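Local coordinates for protein SusD homolog (Bacteroides thetaiotaomicron VPI-5482, PDB 3IV0) that probably binds sugars at the outer membrane as a SusD-family protein, although its exact ligand is not known, at residues E236-N241 against F365-A370. Sequence-based numbering, arbitrary orientation.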
# COMPACT_ATOMS: atom_id res chain seq x y z
N GLU A 236 3.87 12.22 -16.20
CA GLU A 236 4.60 13.33 -16.78
C GLU A 236 4.93 14.35 -15.71
O GLU A 236 6.03 14.88 -15.66
CB GLU A 236 3.77 13.95 -17.92
CG GLU A 236 3.73 13.06 -19.15
CD GLU A 236 2.70 13.45 -20.21
OE1 GLU A 236 1.87 14.35 -19.97
OE2 GLU A 236 2.71 12.81 -21.27
N GLU A 237 3.99 14.61 -14.81
CA GLU A 237 4.25 15.51 -13.69
C GLU A 237 5.26 14.94 -12.70
O GLU A 237 6.17 15.65 -12.26
CB GLU A 237 2.95 15.86 -12.97
CG GLU A 237 3.12 16.77 -11.74
CD GLU A 237 3.66 18.13 -12.07
OE1 GLU A 237 3.57 18.57 -13.23
OE2 GLU A 237 4.18 18.78 -11.15
N LEU A 238 5.14 13.65 -12.38
CA LEU A 238 6.11 13.00 -11.51
C LEU A 238 7.53 13.22 -12.02
O LEU A 238 8.46 13.46 -11.25
CB LEU A 238 5.82 11.51 -11.45
CG LEU A 238 6.77 10.68 -10.60
CD1 LEU A 238 6.66 11.09 -9.16
CD2 LEU A 238 6.49 9.19 -10.82
N GLU A 239 7.70 13.15 -13.33
CA GLU A 239 9.02 13.23 -13.94
C GLU A 239 9.53 14.66 -14.06
O GLU A 239 10.62 14.88 -14.60
CB GLU A 239 9.01 12.53 -15.28
CG GLU A 239 8.93 11.01 -15.12
CD GLU A 239 10.07 10.49 -14.27
OE1 GLU A 239 11.17 10.24 -14.81
OE2 GLU A 239 9.88 10.37 -13.05
N ARG A 240 8.80 15.62 -13.53
CA ARG A 240 9.29 17.00 -13.36
C ARG A 240 9.92 17.23 -11.97
O ARG A 240 10.22 18.37 -11.57
CB ARG A 240 8.14 17.99 -13.58
CG ARG A 240 7.60 17.94 -15.00
CD ARG A 240 6.46 18.91 -15.27
NE ARG A 240 5.99 18.65 -16.62
CZ ARG A 240 4.80 18.18 -16.95
NH1 ARG A 240 3.82 17.98 -16.06
NH2 ARG A 240 4.56 17.97 -18.23
N ASN A 241 10.16 16.16 -11.24
CA ASN A 241 10.69 16.28 -9.87
C ASN A 241 12.15 16.76 -9.79
O ASN A 241 12.65 17.04 -8.70
CB ASN A 241 10.54 14.94 -9.14
CG ASN A 241 11.54 13.90 -9.59
OD1 ASN A 241 12.70 13.94 -9.14
ND2 ASN A 241 11.12 12.93 -10.40
N PHE A 365 4.15 3.81 -1.01
CA PHE A 365 4.35 4.13 -2.42
C PHE A 365 5.81 4.45 -2.58
O PHE A 365 6.39 5.23 -1.80
CB PHE A 365 3.54 5.34 -2.85
CG PHE A 365 2.04 5.20 -2.68
CD1 PHE A 365 1.34 4.08 -3.13
CD2 PHE A 365 1.31 6.26 -2.10
CE1 PHE A 365 -0.01 4.00 -2.99
CE2 PHE A 365 -0.08 6.16 -1.96
CZ PHE A 365 -0.72 5.01 -2.39
N ARG A 366 6.45 3.90 -3.61
CA ARG A 366 7.81 4.34 -3.91
C ARG A 366 8.03 4.51 -5.41
O ARG A 366 7.18 4.14 -6.24
CB ARG A 366 8.87 3.46 -3.30
CG ARG A 366 8.89 2.07 -3.80
CD ARG A 366 10.06 1.30 -3.16
NE ARG A 366 9.94 -0.14 -3.40
CZ ARG A 366 10.65 -0.82 -4.30
NH1 ARG A 366 11.52 -0.25 -5.09
NH2 ARG A 366 10.46 -2.12 -4.39
N TYR A 367 9.15 5.12 -5.77
CA TYR A 367 9.35 5.61 -7.13
C TYR A 367 9.35 4.49 -8.16
O TYR A 367 8.79 4.67 -9.23
CB TYR A 367 10.60 6.46 -7.15
CG TYR A 367 10.89 7.23 -8.41
CD1 TYR A 367 9.94 8.04 -9.03
CD2 TYR A 367 12.17 7.22 -8.94
CE1 TYR A 367 10.27 8.75 -10.19
CE2 TYR A 367 12.51 7.97 -10.05
CZ TYR A 367 11.55 8.69 -10.68
OH TYR A 367 11.89 9.42 -11.80
N ALA A 368 9.90 3.32 -7.86
CA ALA A 368 9.88 2.24 -8.84
C ALA A 368 8.45 1.84 -9.14
O ALA A 368 8.10 1.54 -10.29
CB ALA A 368 10.66 0.99 -8.35
N GLY A 369 7.62 1.76 -8.10
CA GLY A 369 6.20 1.45 -8.28
C GLY A 369 5.51 2.44 -9.18
O GLY A 369 4.76 2.05 -10.09
N ALA A 370 5.71 3.73 -8.93
CA ALA A 370 5.07 4.78 -9.70
C ALA A 370 5.51 4.77 -11.15
O ALA A 370 4.67 4.93 -12.03
CB ALA A 370 5.33 6.12 -9.05
O HOH W 1 13.53 11.45 -10.94
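At its edge the Tyr367 ring meets two side chains of 236-241: Glu239 OE2 lies in its plane beside the hydroxyl, and Leu238 CD2 sits near that plane, 3.9 Å from Tyr367 CE1. Tyr367 OH donates to the syn lone pair of Glu239 OE2 at 2.6 Å, with carboxylate and ring planes 26° apart. A bend at chi2 (-57°) curls the Glu239 chain round to the hydroxyl, and its OE1 forms a salt bridge with Arg394, which also hydrogen-bonds Tyr367 OH. The Asn241 amide stands almost perpendicular to the ring, linked to its hydroxyl through water 1, which accepts from ND2 and donates to Tyr367 OH at 2.7 Å. In this largely helical SusD-family fold, the contact sets the C-terminal end of helix 224-238 and the type I turn from Leu238 to Asn241 against the first turn of helix 367-381. Asn241 ND2 fastens that turn by donating to Leu238 O at 2.8 Å; the backbone N of Asn241 reaches this oxygen from the other face of the carbonyl plane. A phenylalanine in place of Tyr367 would probably leave Glu239 OE2 and water 1 without their hydroxyl partner. Three residues on from Tyr367, Ala370 CB packs on Leu238 CD2 at 3.7 Å, while Ile206 of helix 202-219 also touches the leucine.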